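Local structure of AlyGC (Glaciecola chathamensis, 5GKD) at residues 636-650 / 665-679. The protein probably depolymerises alginate by beta-elimination, as a calcium-binding lyase of polysaccharide lyase family 6 built from parallel beta-helix domains. Sequence-based numbering, arbitrary orientation.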
loop_
_atom_site.group_PDB
_atom_site.type_symbol
_atom_site.label_atom_id
_atom_site.label_comp_id
_atom_site.label_asym_id
_atom_site.label_seq_id
_atom_site.Cartn_x
_atom_site.Cartn_y
_atom_site.Cartn_z
ATOM N N PRO A 636 12.033 17.046 2.296
ATOM C CA PRO A 636 12.517 17.166 0.919
ATOM C C PRO A 636 13.246 18.465 0.564
ATOM O O PRO A 636 12.985 19.512 1.130
ATOM C CB PRO A 636 11.234 17.063 0.095
ATOM C CG PRO A 636 10.281 16.334 0.965
ATOM C CD PRO A 636 10.577 16.834 2.343
ATOM N N HIS A 637 14.184 18.363 -0.372
ATOM C CA HIS A 637 14.765 19.511 -1.053
ATOM C C HIS A 637 14.200 19.512 -2.466
ATOM O O HIS A 637 14.353 18.525 -3.186
ATOM C CB HIS A 637 16.291 19.433 -1.130
ATOM C CG HIS A 637 16.982 19.139 0.161
ATOM N ND1 HIS A 637 16.925 17.908 0.777
ATOM C CD2 HIS A 637 17.811 19.903 0.919
ATOM C CE1 HIS A 637 17.661 17.938 1.877
ATOM N NE2 HIS A 637 18.213 19.135 1.983
ATOM N N VAL A 638 13.546 20.597 -2.856
ATOM C CA VAL A 638 12.943 20.722 -4.180
ATOM C C VAL A 638 13.624 21.877 -4.905
ATOM O O VAL A 638 13.526 23.031 -4.476
ATOM C CB VAL A 638 11.426 20.939 -4.093
ATOM C CG1 VAL A 638 10.836 21.066 -5.469
ATOM C CG2 VAL A 638 10.793 19.787 -3.354
ATOM N N VAL A 639 14.321 21.564 -5.990
ATOM C CA VAL A 639 15.158 22.520 -6.703
ATOM C C VAL A 639 14.762 22.464 -8.168
ATOM O O VAL A 639 14.898 21.414 -8.801
ATOM C CB VAL A 639 16.655 22.210 -6.540
ATOM C CG1 VAL A 639 17.482 23.093 -7.466
ATOM C CG2 VAL A 639 17.088 22.379 -5.104
ATOM N N MET A 640 14.260 23.578 -8.703
ATOM C CA MET A 640 13.820 23.624 -10.094
ATOM C C MET A 640 14.311 24.902 -10.757
ATOM O O MET A 640 13.891 25.998 -10.381
ATOM C CB MET A 640 12.304 23.513 -10.193
ATOM C CG MET A 640 11.782 22.215 -9.655
ATOM S SD MET A 640 10.115 21.844 -10.172
ATOM C CE MET A 640 9.867 20.272 -9.305
ATOM N N ASN A 641 15.175 24.754 -11.764
ATOM C CA ASN A 641 15.851 25.875 -12.394
ATOM C C ASN A 641 15.815 25.746 -13.906
ATOM O O ASN A 641 16.029 24.660 -14.455
ATOM C CB ASN A 641 17.319 25.981 -11.967
ATOM C CG ASN A 641 17.486 26.062 -10.482
ATOM O OD1 ASN A 641 16.694 26.698 -9.784
ATOM N ND2 ASN A 641 18.521 25.408 -9.975
ATOM N N ASN A 642 15.591 26.878 -14.574
ATOM C CA ASN A 642 15.851 27.004 -16.005
ATOM C C ASN A 642 14.937 26.110 -16.828
ATOM O O ASN A 642 15.333 25.605 -17.874
ATOM C CB ASN A 642 17.324 26.719 -16.322
ATOM C CG ASN A 642 18.253 27.762 -15.734
ATOM O OD1 ASN A 642 18.379 28.837 -16.304
ATOM N ND2 ASN A 642 18.887 27.472 -14.582
ATOM N N ASN A 643 13.711 25.916 -16.366
ATOM C CA ASN A 643 12.732 25.109 -17.076
ATOM C C ASN A 643 11.716 26.009 -17.762
ATOM O O ASN A 643 11.508 27.157 -17.380
ATOM C CB ASN A 643 11.987 24.148 -16.131
ATOM C CG ASN A 643 12.914 23.301 -15.287
ATOM O OD1 ASN A 643 13.536 22.351 -15.768
ATOM N ND2 ASN A 643 13.010 23.641 -14.023
ATOM N N ILE A 644 11.046 25.446 -18.754
ATOM C CA ILE A 644 9.914 26.078 -19.406
ATOM C C ILE A 644 8.718 25.171 -19.210
ATOM O O ILE A 644 8.739 24.011 -19.636
ATOM C CB ILE A 644 10.176 26.336 -20.898
ATOM C CG1 ILE A 644 11.316 27.339 -21.075
ATOM C CG2 ILE A 644 8.914 26.833 -21.591
ATOM C CD1 ILE A 644 12.691 26.706 -21.077
ATOM N N PHE A 645 7.682 25.692 -18.569
ATOM C CA PHE A 645 6.452 24.957 -18.313
ATOM C C PHE A 645 5.319 25.646 -19.063
ATOM O O PHE A 645 5.037 26.820 -18.805
ATOM C CB PHE A 645 6.137 24.903 -16.808
ATOM C CG PHE A 645 7.286 24.438 -15.921
ATOM C CD1 PHE A 645 7.763 23.131 -15.980
ATOM C CD2 PHE A 645 7.823 25.287 -14.965
ATOM C CE1 PHE A 645 8.787 22.697 -15.136
ATOM C CE2 PHE A 645 8.853 24.864 -14.118
ATOM C CZ PHE A 645 9.330 23.559 -14.205
ATOM N N ASN A 646 4.660 24.924 -19.978
ATOM C CA ASN A 646 3.533 25.461 -20.741
ATOM C C ASN A 646 2.262 24.670 -20.473
ATOM O O ASN A 646 2.269 23.437 -20.542
ATOM C CB ASN A 646 3.786 25.451 -22.258
ATOM C CG ASN A 646 5.093 26.108 -22.650
ATOM O OD1 ASN A 646 5.202 27.337 -22.678
ATOM N ND2 ASN A 646 6.083 25.289 -23.009
ATOM N N GLU A 647 1.168 25.383 -20.215
ATOM C CA GLU A 647 -0.159 24.783 -20.046
ATOM C C GLU A 647 -0.114 23.618 -19.051
ATOM O O GLU A 647 -0.413 22.470 -19.376
ATOM C CB GLU A 647 -0.720 24.331 -21.396
ATOM C CG GLU A 647 -0.830 25.420 -22.456
ATOM C CD GLU A 647 -2.085 26.273 -22.315
ATOM O OE1 GLU A 647 -2.938 25.978 -21.442
ATOM O OE2 GLU A 647 -2.232 27.236 -23.101
ATOM N N VAL A 648 0.269 23.933 -17.817
ATOM C CA VAL A 648 0.534 22.928 -16.792
ATOM C C VAL A 648 -0.420 23.131 -15.621
ATOM O O VAL A 648 -0.630 24.262 -15.170
ATOM C CB VAL A 648 1.998 22.987 -16.319
ATOM C CG1 VAL A 648 2.199 22.095 -15.113
ATOM C CG2 VAL A 648 2.930 22.590 -17.440
ATOM N N GLY A 649 -1.004 22.035 -15.139
ATOM C CA GLY A 649 -1.690 22.028 -13.863
ATOM C C GLY A 649 -3.162 22.368 -13.871
ATOM O O GLY A 649 -3.771 22.400 -12.798
ATOM N N LYS A 650 -3.769 22.602 -15.031
ATOM C CA LYS A 650 -5.129 23.122 -15.069
ATOM C C LYS A 650 -6.189 22.055 -15.286
ATOM O O LYS A 650 -7.365 22.391 -15.399
ATOM C CB LYS A 650 -5.244 24.201 -16.155
ATOM C CG LYS A 650 -4.710 25.558 -15.710
ATOM C CD LYS A 650 -3.894 26.235 -16.789
ATOM C CE LYS A 650 -4.719 26.521 -18.033
ATOM N NZ LYS A 650 -3.858 26.943 -19.172
ATOM N N THR A 665 8.111 20.785 2.575
ATOM C CA THR A 665 9.455 20.735 2.018
ATOM C C THR A 665 10.346 21.776 2.688
ATOM O O THR A 665 9.945 22.921 2.897
ATOM C CB THR A 665 9.433 20.961 0.516
ATOM O OG1 THR A 665 8.774 22.195 0.232
ATOM C CG2 THR A 665 8.673 19.847 -0.148
ATOM N N GLN A 666 11.557 21.361 3.020
ATOM C CA GLN A 666 12.447 22.111 3.894
ATOM C C GLN A 666 13.395 23.028 3.135
ATOM O O GLN A 666 13.844 24.034 3.690
ATOM C CB GLN A 666 13.239 21.130 4.753
ATOM C CG GLN A 666 12.318 20.100 5.435
ATOM C CD GLN A 666 12.871 19.601 6.744
ATOM O OE1 GLN A 666 13.326 20.387 7.578
ATOM N NE2 GLN A 666 12.850 18.287 6.931
ATOM N N VAL A 667 13.710 22.709 1.885
ATOM C CA VAL A 667 14.528 23.561 1.035
ATOM C C VAL A 667 13.839 23.669 -0.321
ATOM O O VAL A 667 13.636 22.655 -1.004
ATOM C CB VAL A 667 15.955 23.018 0.876
ATOM C CG1 VAL A 667 16.713 23.842 -0.164
ATOM C CG2 VAL A 667 16.687 23.023 2.225
ATOM N N ASN A 668 13.493 24.890 -0.717
ATOM C CA ASN A 668 12.789 25.130 -1.970
ATOM C C ASN A 668 13.524 26.202 -2.753
ATOM O O ASN A 668 13.731 27.308 -2.244
ATOM C CB ASN A 668 11.349 25.564 -1.716
ATOM C CG ASN A 668 10.600 24.594 -0.840
ATOM O OD1 ASN A 668 10.225 23.524 -1.289
ATOM N ND2 ASN A 668 10.369 24.966 0.410
ATOM N N LYS A 669 13.911 25.884 -3.987
ATOM C CA LYS A 669 14.631 26.822 -4.847
ATOM C C LYS A 669 14.052 26.742 -6.255
ATOM O O LYS A 669 14.241 25.737 -6.946
ATOM C CB LYS A 669 16.129 26.517 -4.845
ATOM C CG LYS A 669 16.970 27.388 -5.782
ATOM C CD LYS A 669 18.477 27.103 -5.611
ATOM C CE LYS A 669 19.277 27.494 -6.859
ATOM N NZ LYS A 669 20.351 26.481 -7.195
ATOM N N MET A 670 13.350 27.791 -6.683
ATOM C CA MET A 670 12.808 27.881 -8.038
ATOM C C MET A 670 13.366 29.124 -8.716
ATOM O O MET A 670 13.071 30.247 -8.300
ATOM C CB MET A 670 11.280 27.926 -8.034
ATOM C CG MET A 670 10.564 26.570 -8.101
ATOM S SD MET A 670 10.704 25.590 -6.602
ATOM C CE MET A 670 10.375 26.804 -5.389
ATOM N N THR A 671 14.123 28.922 -9.792
ATOM C CA THR A 671 15.002 29.946 -10.343
ATOM C C THR A 671 14.953 29.910 -11.865
ATOM O O THR A 671 15.094 28.843 -12.461
ATOM C CB THR A 671 16.434 29.712 -9.824
ATOM O OG1 THR A 671 16.679 30.543 -8.687
ATOM C CG2 THR A 671 17.489 29.930 -10.878
ATOM N N THR A 672 14.710 31.062 -12.488
ATOM C CA THR A 672 14.907 31.229 -13.926
ATOM C C THR A 672 14.000 30.297 -14.735
ATOM O O THR A 672 14.388 29.773 -15.781
ATOM C CB THR A 672 16.381 31.016 -14.302
ATOM O OG1 THR A 672 17.208 31.660 -13.333
ATOM C CG2 THR A 672 16.703 31.620 -15.654
ATOM N N ASN A 673 12.785 30.082 -14.256
ATOM C CA ASN A 673 11.820 29.275 -14.984
ATOM C C ASN A 673 10.834 30.182 -15.710
ATOM O O ASN A 673 10.706 31.362 -15.404
ATOM C CB ASN A 673 11.040 28.339 -14.049
ATOM C CG ASN A 673 11.942 27.469 -13.181
ATOM O OD1 ASN A 673 12.511 26.492 -13.649
ATOM N ND2 ASN A 673 12.045 27.815 -11.899
ATOM N N GLU A 674 10.120 29.603 -16.669
ATOM C CA GLU A 674 8.931 30.208 -17.256
ATOM C C GLU A 674 7.715 29.352 -16.924
ATOM O O GLU A 674 7.700 28.147 -17.206
ATOM C CB GLU A 674 9.063 30.344 -18.777
ATOM C CG GLU A 674 10.299 31.077 -19.267
ATOM C CD GLU A 674 10.382 31.106 -20.797
ATOM O OE1 GLU A 674 9.346 30.851 -21.461
ATOM O OE2 GLU A 674 11.484 31.370 -21.331
ATOM N N PHE A 675 6.704 29.967 -16.324
ATOM C CA PHE A 675 5.413 29.332 -16.073
ATOM C C PHE A 675 4.392 30.033 -16.965
ATOM O O PHE A 675 3.856 31.082 -16.602
ATOM C CB PHE A 675 5.015 29.422 -14.602
ATOM C CG PHE A 675 5.819 28.544 -13.679
ATOM C CD1 PHE A 675 7.078 28.938 -13.246
ATOM C CD2 PHE A 675 5.288 27.357 -13.181
ATOM C CE1 PHE A 675 7.812 28.150 -12.378
ATOM C CE2 PHE A 675 6.024 26.562 -12.311
ATOM C CZ PHE A 675 7.285 26.963 -11.911
ATOM N N ASN A 676 4.114 29.440 -18.120
ATOM C CA ASN A 676 3.257 30.040 -19.133
ATOM C C ASN A 676 1.884 29.388 -19.113
ATOM O O ASN A 676 1.765 28.175 -19.308
ATOM C CB ASN A 676 3.895 29.917 -20.516
ATOM C CG ASN A 676 5.295 30.515 -20.559
ATOM O OD1 ASN A 676 5.580 31.484 -19.862
ATOM N ND2 ASN A 676 6.170 29.936 -21.364
ATOM N N ASN A 677 0.854 30.198 -18.879
ATOM C CA ASN A 677 -0.537 29.770 -18.950
ATOM C C ASN A 677 -0.769 28.512 -18.120
ATOM O O ASN A 677 -1.206 27.475 -18.623
ATOM C CB ASN A 677 -0.942 29.553 -20.406
ATOM C CG ASN A 677 -0.640 30.766 -21.274
ATOM O OD1 ASN A 677 -1.043 31.888 -20.948
ATOM N ND2 ASN A 677 0.094 30.553 -22.361
ATOM N N SER A 678 -0.457 28.617 -16.832
ATOM C CA SER A 678 -0.414 27.442 -15.971
ATOM C C SER A 678 -1.030 27.750 -14.611
ATOM O O SER A 678 -1.323 28.897 -14.268
ATOM C CB SER A 678 1.017 26.934 -15.800
ATOM O OG SER A 678 1.592 26.559 -17.046
ATOM N N ALA A 679 -1.243 26.693 -13.844
ATOM C CA ALA A 679 -1.689 26.832 -12.479
ATOM C C ALA A 679 -0.525 27.321 -11.615
ATOM O O ALA A 679 0.639 27.137 -11.967
ATOM C CB ALA A 679 -2.240 25.494 -11.979
HETATM O O HOH W 1 13.940 29.167 -18.583
#
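Strands 637-641 and 667-671 run parallel and nearly aligned, their axes 4.7 Å apart, and beyond a corner at Asn-642/Asn-643 strand 644-646 pairs likewise with 674-676, so two successive coils of a parallel beta-helix stack in register. At the corner Asn-643 and Asn-673 lie side by side with amide planes only 2° apart, a step of an asparagine ladder, as in other parallel beta-helices. Asn-673 OD1 accepts from Asn-643 ND2 at 2.9 Å and from Asn-643 N at 3.0 Å, the two donors approaching opposite faces of its plane. Its ND2 gives a straight bond to Met-640 O (3.0 Å), arriving above that carbonyl's plane, and also reaches Asn-697 OD1 on the next coil; Asn-643 ND2 repeats the pattern toward Ile-609 O. In Asn-673, chi1 of -54° sets CG beside the backbone N and swings the amide toward the preceding coil, where it meets Met-640 O and Asn-643. A leucine here would probably leave Asn-643 N without its acceptor and strip Met-640 O of its second donor, loosening the tie between the two bends. Inside the coil, Phe-645 CD2 sits over one face of the Phe-675 ring, offset toward its rim, with the planes at 49°, while Met-640 CB meets Met-670 CG at 4.1 Å. On the other side of the sheet Asn-676 ND2 bonds Asn-646 OD1 (3.1 Å). At the far corner Ser-678 OG takes the N-H of Val-648 and donates to Asn-676 O, and Lys-650 NZ forms a salt bridge to Glu-647 OE1 (2.6 Å) and a hydrogen bond to Asn-677 O (2.8 Å). Asparagine, phenylalanine and methionine thus sit above like at three positions, and the buried Asn-673 amide takes up Asn-643 N at the bend and adds a second bond to Met-640 O, already paired with Thr-671 N.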